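Local coordinates for protein phytanoyl-CoA dioxygenase (Streptomyces malaysiense, PDB 6ZYL) that probably acts as an iron- and 2-oxoglutarate-dependent oxygenase, the non-heme enzyme ThoJ that catalyses beta-hydroxylation of thioholgamide, seen here in the apo form, at residues C56-Y59 with L60-V63; W85-R88 with I89-P93; R161-R164 with G165-L168. All blocks are in the same frame, centred on the assembly; numbering follows the deposited sequence.

Contact 1. Residues C56-Y59 with L60-V63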
# COMPACT_ATOMS: atom_id res chain seq x y z
N CYS A 56 -12.57 3.38 9.32
CA CYS A 56 -12.34 3.60 7.93
C CYS A 56 -13.64 3.93 7.21
O CYS A 56 -13.69 4.79 6.42
CB CYS A 56 -11.66 2.41 7.31
SG CYS A 56 -11.59 2.35 5.56
N GLN A 57 -14.67 3.19 7.52
CA GLN A 57 -15.98 3.40 6.94
C GLN A 57 -16.57 4.76 7.35
O GLN A 57 -17.16 5.42 6.57
CB GLN A 57 -16.89 2.21 7.19
CG GLN A 57 -16.49 1.01 6.39
CD GLN A 57 -17.33 -0.21 6.64
OE1 GLN A 57 -17.69 -0.49 7.74
NE2 GLN A 57 -17.64 -0.93 5.61
N THR A 58 -16.35 5.15 8.57
CA THR A 58 -16.76 6.43 9.04
C THR A 58 -16.02 7.53 8.26
O THR A 58 -16.59 8.46 7.84
CB THR A 58 -16.53 6.58 10.55
OG1 THR A 58 -17.42 5.75 11.26
CG2 THR A 58 -16.75 7.99 10.99
N TYR A 59 -14.74 7.34 8.04
CA TYR A 59 -13.94 8.27 7.30
C TYR A 59 -14.41 8.40 5.84
O TYR A 59 -14.50 9.47 5.35
CB TYR A 59 -12.49 7.84 7.38
CG TYR A 59 -11.63 8.23 6.23
CD1 TYR A 59 -11.01 9.46 6.20
CD2 TYR A 59 -11.42 7.39 5.21
CE1 TYR A 59 -10.24 9.83 5.16
CE2 TYR A 59 -10.63 7.74 4.17
CZ TYR A 59 -10.05 8.96 4.15
OH TYR A 59 -9.31 9.29 3.13
N LEU A 60 -14.73 7.30 5.20
CA LEU A 60 -15.16 7.31 3.84
C LEU A 60 -16.47 8.08 3.69
O LEU A 60 -16.62 8.79 2.77
CB LEU A 60 -15.29 5.90 3.30
CG LEU A 60 -14.01 5.14 3.00
CD1 LEU A 60 -14.26 3.70 2.68
CD2 LEU A 60 -13.17 5.79 1.94
N ARG A 61 -17.39 7.88 4.61
CA ARG A 61 -18.65 8.60 4.58
C ARG A 61 -18.43 10.10 4.77
O ARG A 61 -18.99 10.86 4.09
CB ARG A 61 -19.64 8.11 5.65
CG ARG A 61 -20.22 6.74 5.42
CD ARG A 61 -21.33 6.38 6.38
NE ARG A 61 -20.89 6.19 7.73
CZ ARG A 61 -20.41 5.07 8.23
NH1 ARG A 61 -20.32 3.98 7.51
NH2 ARG A 61 -20.05 5.03 9.46
N ALA A 62 -17.57 10.47 5.68
CA ALA A 62 -17.30 11.84 5.95
C ALA A 62 -16.69 12.58 4.78
O ALA A 62 -17.16 13.60 4.43
CB ALA A 62 -16.39 11.94 7.14
N VAL A 63 -15.68 12.02 4.14
CA VAL A 63 -15.07 12.70 3.00
C VAL A 63 -16.02 12.71 1.81
O VAL A 63 -16.03 13.67 1.03
CB VAL A 63 -13.72 12.05 2.63
CG1 VAL A 63 -12.77 12.10 3.82
CG2 VAL A 63 -13.92 10.62 2.15
O HOH W 1 -18.53 2.96 10.77
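Tyr59 and Val63 meet one turn apart, the CG1 methyl of Val63 coming up obliquely to one side of the phenol ring and standing 3.7 Å from Tyr59 CE1. The CD2 and CE2 side of the ring leans on Leu60: Tyr59 CE2 is 3.9 Å from Leu60 CD2, and the two side chains slant across one another. With CG turned anti to the backbone N (chi1 152°), the ring of Tyr59 lies between these two aliphatic neighbours. Leu60 CD1, its second branch, reaches back toward Cys56, 4.2 Å from SG, so a forked side chain can touch an aromatic ring and a thiol at once. All of this follows one stretch of the amphipathic helix 46-66, whose i to i+4 backbone bonds run unbroken here, from Leu60 N to Cys56 O at 3.0 Å through to Val63 N on Tyr59 O. The buried face continues into Leu114 and Ile116 of strand 107-117 and into Phe271; the phenol suits this place because its OH can hydrogen-bond to Ala74 O while the ring stays among apolar groups. On the outward side, Arg61 bends at chi3 (-69°) and folds back along the helix, laying one face of its guanidinium over Gln57 O, with the Thr58 backbone beneath the same group. Its NH2 is 3.3 Å from Thr58 OG1, but at an angle too poor for a hydrogen bond. A water in the guanidinium plane joins them instead, accepting from Arg61 NH2 at 2.9 Å and hydrogen-bonded to Thr58 OG1, which also bonds to Ala54 O.

Contact 2. Residues W85-R88 with I89-P93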
# COMPACT_ATOMS: atom_id res chain seq x y z
N TRP A 85 -7.19 6.92 11.98
CA TRP A 85 -7.14 5.46 11.90
C TRP A 85 -5.99 5.01 11.00
O TRP A 85 -5.31 4.03 11.30
CB TRP A 85 -8.47 4.90 11.41
CG TRP A 85 -8.79 5.21 9.98
CD1 TRP A 85 -9.55 6.24 9.52
CD2 TRP A 85 -8.38 4.47 8.83
NE1 TRP A 85 -9.63 6.20 8.15
CE2 TRP A 85 -8.91 5.12 7.70
CE3 TRP A 85 -7.60 3.32 8.64
CZ2 TRP A 85 -8.70 4.66 6.40
CZ3 TRP A 85 -7.38 2.87 7.34
CH2 TRP A 85 -7.94 3.54 6.24
N ALA A 86 -5.77 5.72 9.89
CA ALA A 86 -4.66 5.37 9.01
C ALA A 86 -3.33 5.75 9.64
O ALA A 86 -2.35 4.99 9.56
CB ALA A 86 -4.83 6.06 7.66
N ASP A 87 -3.26 6.93 10.27
CA ASP A 87 -2.05 7.31 10.99
C ASP A 87 -1.67 6.26 12.02
O ASP A 87 -0.48 5.94 12.18
CB ASP A 87 -2.25 8.67 11.66
CG ASP A 87 -1.17 8.99 12.68
OD1 ASP A 87 -0.09 9.47 12.27
OD2 ASP A 87 -1.40 8.75 13.88
N ARG A 88 -2.66 5.70 12.72
CA ARG A 88 -2.36 4.74 13.77
C ARG A 88 -1.77 3.46 13.20
O ARG A 88 -0.82 2.90 13.77
CB ARG A 88 -3.64 4.43 14.56
CG ARG A 88 -3.43 3.54 15.78
CD ARG A 88 -4.73 3.34 16.56
NE ARG A 88 -5.73 2.60 15.79
CZ ARG A 88 -6.85 3.13 15.31
NH1 ARG A 88 -7.13 4.41 15.50
NH2 ARG A 88 -7.70 2.37 14.62
N ILE A 89 -2.30 2.98 12.07
CA ILE A 89 -1.85 1.69 11.54
C ILE A 89 -0.42 1.79 11.02
O ILE A 89 0.41 0.93 11.29
CB ILE A 89 -2.82 1.19 10.46
CG1 ILE A 89 -4.17 0.85 11.09
CG2 ILE A 89 -2.24 -0.02 9.75
CD1 ILE A 89 -5.21 0.33 10.12
N VAL A 90 -0.12 2.85 10.25
CA VAL A 90 1.21 2.94 9.66
C VAL A 90 2.29 3.12 10.72
O VAL A 90 3.47 2.92 10.44
CB VAL A 90 1.29 4.07 8.62
CG1 VAL A 90 0.18 3.93 7.59
CG2 VAL A 90 1.26 5.44 9.29
N HIS A 91 1.91 3.51 11.94
CA HIS A 91 2.85 3.62 13.05
C HIS A 91 2.80 2.43 13.99
O HIS A 91 3.49 2.44 15.02
CB HIS A 91 2.59 4.91 13.83
CG HIS A 91 3.00 6.16 13.10
ND1 HIS A 91 2.16 6.80 12.21
CD2 HIS A 91 4.15 6.87 13.12
CE1 HIS A 91 2.78 7.86 11.72
NE2 HIS A 91 3.99 7.92 12.25
N HIS A 92 2.01 1.41 13.68
CA HIS A 92 1.86 0.27 14.57
C HIS A 92 3.20 -0.42 14.78
O HIS A 92 3.86 -0.77 13.79
CB HIS A 92 0.83 -0.71 14.01
CG HIS A 92 0.35 -1.71 15.01
ND1 HIS A 92 1.12 -2.79 15.40
CD2 HIS A 92 -0.81 -1.80 15.70
CE1 HIS A 92 0.45 -3.50 16.29
NE2 HIS A 92 -0.72 -2.92 16.49
N PRO A 93 3.62 -0.66 16.02
CA PRO A 93 4.96 -1.23 16.24
C PRO A 93 5.16 -2.59 15.60
O PRO A 93 6.28 -2.90 15.16
CB PRO A 93 5.07 -1.31 17.77
CG PRO A 93 4.06 -0.33 18.29
CD PRO A 93 2.93 -0.34 17.29
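His91 turns its imidazole back onto the last turn of the helix, where ND1 donates to Asp87 O at 2.8 Å, with an N-H...O angle of 160° and the oxygen close to the ring plane. CG of His91 lies anti to its own carbonyl carbon (chi1 -72°), which swings the ring back so that its ND1 edge points at that oxygen. The same carbonyl receives a weak bond from His91 N, which also makes a weak one to Arg88 O, so the side chain supplies the stronger donor just where the helical pattern frays. With an alanine in place of this histidine, Asp87 O would probably lose its strong donor and keep, of these two bonds, only the weak backbone one. The regular bonds before it are Ile89 N to Trp85 O at 3.3 Å and Val90 N to Ala86 O at 3.2 Å. Asp87 OD1 sits 3.3 Å from His91 CE1 but is badly angled for ND1; it is hydrogen-bonded elsewhere, and OD2 pairs with Arg266. Arg88, on the exposed side, has Glu55 as its salt-bridge partner. His92 N bonds to Ile89 O, and as N-cap of the next helix His92 receives the NH of Ala94 on ND1. Ile89 extends CD1 to the edge of the Trp85 indole, 4.1 Å from CE3. Helix 84-90 packs on helix 46-66 through Trp85, Arg88 and Ile89; Trp85 and Val90 also meet strand 107-117, and Ala86, Ile89 and Val90 strand 229-237.

Contact 3. Residues R161-R164 with G165-L168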
# COMPACT_ATOMS: atom_id res chain seq x y z
N ARG A 161 -3.49 -12.49 -5.69
CA ARG A 161 -2.63 -13.64 -5.94
C ARG A 161 -1.21 -13.16 -6.21
O ARG A 161 -1.01 -12.16 -6.90
CB ARG A 161 -3.09 -14.46 -7.14
CG ARG A 161 -4.56 -14.79 -7.22
CD ARG A 161 -4.79 -15.90 -8.25
NE ARG A 161 -4.78 -15.42 -9.63
CZ ARG A 161 -5.72 -14.64 -10.16
NH1 ARG A 161 -6.74 -14.24 -9.42
NH2 ARG A 161 -5.63 -14.26 -11.43
N TYR A 162 -0.22 -13.89 -5.70
CA TYR A 162 1.18 -13.57 -5.94
C TYR A 162 1.80 -14.56 -6.92
O TYR A 162 1.40 -15.73 -6.98
CB TYR A 162 2.00 -13.61 -4.64
CG TYR A 162 1.75 -12.48 -3.67
CD1 TYR A 162 1.41 -11.21 -4.10
CD2 TYR A 162 1.89 -12.70 -2.30
CE1 TYR A 162 1.20 -10.18 -3.19
CE2 TYR A 162 1.68 -11.69 -1.40
CZ TYR A 162 1.34 -10.44 -1.84
OH TYR A 162 1.13 -9.44 -0.91
N ALA A 163 2.79 -14.09 -7.67
CA ALA A 163 3.63 -14.93 -8.52
C ALA A 163 4.99 -15.04 -7.85
O ALA A 163 5.81 -14.12 -7.93
CB ALA A 163 3.74 -14.35 -9.93
N ARG A 164 5.23 -16.16 -7.17
CA ARG A 164 6.47 -16.35 -6.42
C ARG A 164 7.69 -16.12 -7.30
O ARG A 164 7.76 -16.62 -8.43
CB ARG A 164 6.49 -17.76 -5.83
CG ARG A 164 7.54 -17.99 -4.76
CD ARG A 164 7.47 -19.43 -4.23
NE ARG A 164 6.61 -19.55 -3.06
CZ ARG A 164 5.43 -20.17 -3.04
NH1 ARG A 164 4.96 -20.75 -4.13
NH2 ARG A 164 4.73 -20.22 -1.92
N GLY A 165 8.64 -15.35 -6.78
CA GLY A 165 9.88 -15.08 -7.48
C GLY A 165 9.79 -14.12 -8.64
O GLY A 165 10.81 -13.84 -9.28
N SER A 166 8.60 -13.58 -8.94
CA SER A 166 8.43 -12.69 -10.08
C SER A 166 9.09 -11.34 -9.91
O SER A 166 9.00 -10.51 -10.83
CB SER A 166 6.93 -12.49 -10.35
OG SER A 166 6.29 -11.96 -9.20
N HIS A 167 9.76 -11.09 -8.79
CA HIS A 167 10.30 -9.78 -8.47
C HIS A 167 11.79 -9.63 -8.76
O HIS A 167 12.32 -8.52 -8.64
CB HIS A 167 10.08 -9.49 -6.98
CG HIS A 167 10.89 -10.37 -6.07
ND1 HIS A 167 10.78 -11.74 -6.08
CD2 HIS A 167 11.84 -10.07 -5.15
CE1 HIS A 167 11.61 -12.26 -5.20
NE2 HIS A 167 12.27 -11.27 -4.62
N LEU A 168 12.47 -10.71 -9.14
CA LEU A 168 13.92 -10.72 -9.08
C LEU A 168 14.58 -9.87 -10.16
O LEU A 168 15.77 -9.55 -10.03
CB LEU A 168 14.42 -12.17 -9.18
CG LEU A 168 14.01 -13.02 -7.98
CD1 LEU A 168 14.07 -14.51 -8.29
CD2 LEU A 168 14.88 -12.69 -6.77
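A type II beta turn from Ala163 to Ser166 leads the chain out of strand 160-162, and a type I turn from Gly165 to Leu168 overlaps it. The turn is closed by Ser166 N, which donates to Ala163 O at 3.0 Å. The hydroxyl of the same serine donates to that oxygen as well, OG standing only 2.6 Å from Ala163 O, in the carbonyl plane and on a lone pair, whereas the amide comes in tilted from the plane. Two donors of one residue therefore grip a single acceptor, and the bond from OG holds the side chain's rotation: OG is kept between the backbone N and the carbonyl carbon (chi1 58°), where it can face back across the turn. The hydroxyl is also bonded to Ala217 N, so it links the turn to the adjacent strand 217-220. A small side chain suits Ala163, whose CB lies 3.6 Å from Ser166 OG. Gly165 takes the third position of the turn with a positive phi of 75°, a conformation that favours glycine; a CB there would clash with Arg164 O. Arg164 heads outward, extended as far as CD, and makes a long, weak ion pair with Asp35. In the small antiparallel sheet, strand 160-162 runs between strands 217-220 and 200-201; Ala163 bonds through its backbone to Ala217, and Gly165 likewise to Asp35 at the end of helix 28-35.

Overall arrangement
From the N terminus, the chain first reaches contact 1 within helix 46-66, then contact 2 at the end of helix 84-90, and last contact 3, which runs from the end of strand 160-162 into the following loop. Each joins consecutive residues and closes only a helical or beta turn, so the three follow in series without nesting or crossing. Contacts 1 and 2 touch, Tyr59 CB lying 3.4 Å from Trp85 NE1, and they unite two helices against strand 107-117 of the larger sheet. Contact 3 lies on the opposite side of the chain's centre, about 27 Å from contact 2 between centres, and belongs to the four-stranded antiparallel sheet and its link to helix 28-35.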